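Local coordinates for PhnB protein (Bacillus cereus, PDB 3OMS) that is of unproven function but belongs to the glyoxalase superfamily and may be a 3-demethylubiquinone-9 3-methyltransferase of the PhnB type, at residues G113-P116 with K120-W123; N26-L31 with V130-T135. All coordinates share one frame; numbering follows the deposited sequence. Where two conformers were deposited one is given.

Contact 1 of 2, residues G113-P116 with K120-W123. With EDO (1,2-ethanediol), chain B.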
# COMPACT_ATOMS: atom_id res chain seq x y z
N GLY A 113 -20.40 -7.80 -6.32
CA GLY A 113 -21.76 -8.23 -6.02
C GLY A 113 -22.02 -8.29 -4.54
O GLY A 113 -21.26 -7.72 -3.75
N SER A 114 -23.08 -9.02 -4.19
CA SER A 114 -23.47 -9.16 -2.79
C SER A 114 -22.76 -10.35 -2.15
O SER A 114 -22.58 -11.42 -2.77
CB SER A 114 -24.99 -9.31 -2.66
OG SER A 114 -25.64 -8.09 -2.97
N TYR A 115 -22.35 -10.14 -0.89
CA TYR A 115 -21.71 -11.20 -0.13
C TYR A 115 -22.28 -11.21 1.30
O TYR A 115 -22.90 -10.22 1.72
CB TYR A 115 -20.22 -10.97 -0.10
CG TYR A 115 -19.52 -11.22 -1.42
CD1 TYR A 115 -19.06 -12.47 -1.77
CD2 TYR A 115 -19.31 -10.18 -2.31
CE1 TYR A 115 -18.38 -12.70 -2.98
CE2 TYR A 115 -18.66 -10.39 -3.52
CZ TYR A 115 -18.21 -11.64 -3.86
OH TYR A 115 -17.55 -11.79 -5.06
N PRO A 116 -22.06 -12.30 2.06
CA PRO A 116 -22.61 -12.24 3.44
C PRO A 116 -22.07 -11.01 4.22
O PRO A 116 -22.84 -10.32 4.91
CB PRO A 116 -22.16 -13.56 4.06
CG PRO A 116 -22.03 -14.51 2.83
CD PRO A 116 -21.43 -13.60 1.77
N LYS A 120 -22.38 -4.90 -1.24
CA LYS A 120 -21.72 -4.71 -2.52
C LYS A 120 -20.22 -4.61 -2.32
O LYS A 120 -19.73 -3.65 -1.74
CB LYS A 120 -22.24 -3.47 -3.20
CG LYS A 120 -21.93 -3.37 -4.67
CD LYS A 120 -23.05 -3.86 -5.56
CE LYS A 120 -22.69 -3.57 -7.02
NZ LYS A 120 -23.84 -3.55 -7.98
N PHE A 121 -19.51 -5.61 -2.84
CA PHE A 121 -18.05 -5.74 -2.69
C PHE A 121 -17.44 -6.45 -3.88
O PHE A 121 -18.04 -7.38 -4.46
CB PHE A 121 -17.71 -6.54 -1.44
CG PHE A 121 -16.24 -6.85 -1.28
CD1 PHE A 121 -15.39 -5.93 -0.66
CD2 PHE A 121 -15.72 -8.07 -1.72
CE1 PHE A 121 -14.02 -6.21 -0.48
CE2 PHE A 121 -14.35 -8.36 -1.56
CZ PHE A 121 -13.50 -7.42 -0.92
N GLY A 122 -16.23 -6.04 -4.23
CA GLY A 122 -15.45 -6.76 -5.23
C GLY A 122 -13.98 -6.58 -5.00
O GLY A 122 -13.54 -5.62 -4.33
N TRP A 123 -13.19 -7.46 -5.62
CA TRP A 123 -11.74 -7.46 -5.44
C TRP A 123 -11.13 -7.84 -6.78
O TRP A 123 -11.54 -8.81 -7.40
CB TRP A 123 -11.32 -8.46 -4.36
CG TRP A 123 -9.93 -8.30 -3.81
CD1 TRP A 123 -8.88 -7.66 -4.37
CD2 TRP A 123 -9.46 -8.81 -2.56
NE1 TRP A 123 -7.77 -7.77 -3.57
CE2 TRP A 123 -8.10 -8.47 -2.45
CE3 TRP A 123 -10.06 -9.51 -1.51
CZ2 TRP A 123 -7.33 -8.77 -1.30
CZ3 TRP A 123 -9.28 -9.85 -0.38
CH2 TRP A 123 -7.93 -9.47 -0.30
C1 EDO B . -20.58 -13.66 -5.52
O1 EDO B . -21.32 -14.77 -6.04
C2 EDO B . -21.14 -12.32 -6.02
O2 EDO B . -22.44 -12.05 -5.45
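The carbonyl oxygen of Gly113 receives the shortest bond across this contact: Phe121 N donates to Gly113 O over 2.9 Å, in the carbonyl plane. The return bond, Gly113 N to Phe121 O at 3.0 Å, is equally straight at the hydrogen but reaches its acceptor from above the carbonyl plane, 38° out of it. Two bonds exchanged by the same two residues, with CA atoms 5.6 Å apart, define an antiparallel hydrogen-bonded pair. Gly113 O also takes a CA-H...O contact from Lys120 CA at 3.3 Å.

Phe121 O is shared with an aromatic edge. It lies near the plane of the Tyr115 ring, 3.2 Å from Tyr115 CE2, and Tyr115 CD2 packs on Phe121 CB at 4.1 Å. With CG anti to its own carbonyl carbon (chi1 -71°), Tyr115 sets its ring beside Phe121, and the hydroxyl reaches back to bond Pro111 O. One face of the ring is overlain by a 1,2-ethanediol, probably from the crystallisation liquor, whose C1 sits 3.5 Å from Tyr115 CE1; its O2 donates to Ser114 O at 2.8 Å.

Phe117 meets both aromatic rings, nearly parallel to Tyr115 and edge-to-face with Phe121, while Lys120 NZ forms salt bridges with Glu92 and Asp96 of helix 92-103. The chain turns a corner at Gly113 and again at Lys120. The Gly113-Phe121 pair closes the loop of the beta-hairpin between antiparallel strands 107-111 and 121-125, near the start of the latter, in the second beta-alpha-beta-beta-beta module, as in the glyoxalase superfamily.

Contact 2 of 2, residues N26-L31 with V130-T135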
# COMPACT_ATOMS: atom_id res chain seq x y z
N ASN A 26 -2.26 8.73 -14.57
CA ASN A 26 -3.31 9.39 -15.35
C ASN A 26 -4.63 8.61 -15.27
O ASN A 26 -5.71 9.21 -15.14
CB ASN A 26 -2.83 9.66 -16.79
CG ASN A 26 -1.94 10.92 -16.88
OD1 ASN A 26 -2.42 12.01 -16.75
ND2 ASN A 26 -0.68 10.74 -17.06
N PHE A 27 -4.54 7.29 -15.29
CA PHE A 27 -5.73 6.43 -15.17
C PHE A 27 -6.35 6.56 -13.81
O PHE A 27 -7.55 6.86 -13.71
CB PHE A 27 -5.33 4.97 -15.45
CG PHE A 27 -6.45 3.98 -15.27
CD1 PHE A 27 -7.65 4.13 -15.95
CD2 PHE A 27 -6.26 2.85 -14.49
CE1 PHE A 27 -8.68 3.17 -15.83
CE2 PHE A 27 -7.26 1.89 -14.36
CZ PHE A 27 -8.46 2.05 -15.02
N TYR A 28 -5.55 6.45 -12.75
CA TYR A 28 -6.10 6.45 -11.38
C TYR A 28 -6.74 7.79 -11.02
O TYR A 28 -7.82 7.84 -10.43
CB TYR A 28 -5.03 6.13 -10.35
CG TYR A 28 -4.43 4.74 -10.49
CD1 TYR A 28 -5.16 3.66 -11.07
CD2 TYR A 28 -3.17 4.48 -10.02
CE1 TYR A 28 -4.58 2.42 -11.17
CE2 TYR A 28 -2.58 3.29 -10.14
CZ TYR A 28 -3.28 2.23 -10.71
OH TYR A 28 -2.64 1.03 -10.74
N THR A 29 -6.09 8.87 -11.39
CA THR A 29 -6.62 10.17 -11.04
C THR A 29 -7.92 10.48 -11.80
O THR A 29 -8.64 11.38 -11.42
CB THR A 29 -5.62 11.31 -11.26
OG1 THR A 29 -5.18 11.29 -12.60
CG2 THR A 29 -4.40 11.19 -10.34
N SER A 30 -8.24 9.73 -12.85
CA SER A 30 -9.53 9.90 -13.54
C SER A 30 -10.73 9.19 -12.87
O SER A 30 -11.90 9.42 -13.27
CB SER A 30 -9.41 9.38 -14.98
OG SER A 30 -9.54 7.95 -15.06
N LEU A 31 -10.48 8.37 -11.86
CA LEU A 31 -11.49 7.47 -11.31
C LEU A 31 -12.20 8.03 -10.11
O LEU A 31 -13.27 7.55 -9.75
CB LEU A 31 -10.83 6.15 -10.88
CG LEU A 31 -10.14 5.34 -11.97
CD1 LEU A 31 -9.56 4.08 -11.35
CD2 LEU A 31 -11.12 5.01 -13.08
N VAL A 130 -1.95 -3.92 -9.85
CA VAL A 130 -2.25 -3.31 -8.55
C VAL A 130 -3.60 -3.82 -8.04
O VAL A 130 -4.58 -3.89 -8.81
CB VAL A 130 -2.30 -1.78 -8.61
CG1 VAL A 130 -2.80 -1.18 -7.23
CG2 VAL A 130 -0.92 -1.26 -8.97
N SER A 131 -3.63 -4.28 -6.78
CA SER A 131 -4.84 -4.93 -6.22
C SER A 131 -5.74 -3.89 -5.52
O SER A 131 -5.30 -3.11 -4.62
CB SER A 131 -4.44 -5.98 -5.23
OG SER A 131 -5.47 -6.93 -4.99
N TRP A 132 -7.01 -3.93 -5.93
CA TRP A 132 -8.04 -3.03 -5.43
C TRP A 132 -9.25 -3.79 -4.88
O TRP A 132 -9.76 -4.77 -5.50
CB TRP A 132 -8.54 -2.17 -6.57
CG TRP A 132 -7.58 -1.23 -7.21
CD1 TRP A 132 -6.73 -1.52 -8.21
CD2 TRP A 132 -7.42 0.17 -6.93
NE1 TRP A 132 -6.05 -0.40 -8.60
CE2 TRP A 132 -6.44 0.65 -7.81
CE3 TRP A 132 -8.02 1.06 -6.04
CZ2 TRP A 132 -6.03 2.00 -7.84
CZ3 TRP A 132 -7.59 2.38 -6.03
CH2 TRP A 132 -6.62 2.85 -6.95
N GLN A 133 -9.72 -3.33 -3.71
CA GLN A 133 -10.96 -3.84 -3.13
C GLN A 133 -11.90 -2.67 -3.10
O GLN A 133 -11.53 -1.52 -2.81
CB GLN A 133 -10.80 -4.34 -1.69
CG GLN A 133 -9.87 -5.54 -1.52
CD GLN A 133 -9.78 -5.97 -0.08
OE1 GLN A 133 -10.79 -6.33 0.53
NE2 GLN A 133 -8.57 -5.91 0.49
N LEU A 134 -13.15 -2.94 -3.42
CA LEU A 134 -14.15 -1.87 -3.48
C LEU A 134 -15.36 -2.30 -2.71
O LEU A 134 -15.78 -3.44 -2.83
CB LEU A 134 -14.51 -1.58 -4.92
CG LEU A 134 -13.41 -0.96 -5.77
CD1 LEU A 134 -12.56 -2.05 -6.40
CD2 LEU A 134 -14.10 -0.10 -6.79
N THR A 135 -15.88 -1.40 -1.88
CA THR A 135 -17.07 -1.70 -1.13
C THR A 135 -17.99 -0.49 -1.03
O THR A 135 -17.55 0.64 -1.21
CB THR A 135 -16.71 -2.23 0.24
OG1 THR A 135 -17.87 -2.87 0.80
CG2 THR A 135 -16.19 -1.07 1.14
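Tyr28 on helix 21-29 meets Trp132 on strand 131-136 in a T-shaped, edge-to-face stack. The indole supplies the edge: Trp132 CZ2 stands 3.6 Å above the plane of the phenol ring, displaced toward its rim, and comes within 3.7 Å of Tyr28 CE1. Ring planes inclined at 67°, with the centroid of the indole six-membered ring 5.2 Å from that of Tyr28, confirm the edge-to-face geometry. The backbones stay well separated, the nearest CA atoms, Tyr28 and Val130, being 10.9 Å apart; the aromatic side chains span this gap because in both Tyr28 (chi1 -63°) and Trp132 (chi1 -64°) CG lies opposite the residue's own carbonyl carbon, extending each ring toward the other segment.

Beyond the ring, the phenol oxygen rests against a valine branch, Tyr28 OH lying 3.4 Å from Val130 CG2 and 3.5 Å from Val130 CB. That approach is apolar on the valine side; the polar partner of the hydroxyl is elsewhere. Val130 also packs on Met83 of the second subunit.

Asp126 supplies the polar partner. Its OD2 is hydrogen-bonded to both Tyr28 OH and Trp132 NE1, and its OD1 to Val130 N, so one carboxylate links all three touching residues and probably helps to set the rings against each other.

Around this core, Tyr128 lies against Tyr28, and Trp132 packs on Leu124, Leu85 and Val87 of the flanking strands and on Leu102 of helix 92-103, which Leu31 also touches. Helix 21-29, which follows strand 11-17 of one sheet, thus packs against strand 131-136 of the other, beside helix 92-103, consistent with a fold of two beta-alpha-beta-beta-beta modules.

Overall arrangement
The centres of the two contacts lie about 17 Å apart, and both use the mixed sheet ordered 83-89, 131-136, 121-125, 107-111. In sequence, 26-31 comes first, then both segments of contact 1, then 130-135, so the local turn of contact 1 falls within the long span that contact 2 bridges. Strands 121-125 and 131-136 are sheet neighbours and link them directly: Gly122 O is 2.9 Å from Leu134 N and Trp123 NE1 is 2.8 Å from Ser131 OG, both probable hydrogen bonds. Contact 1 lies at the end of the 107-111/121-125 hairpin, whereas contact 2 joins an inner strand, 131-136, to helix 21-29, consistent with the paired modules of glyoxalase-type proteins.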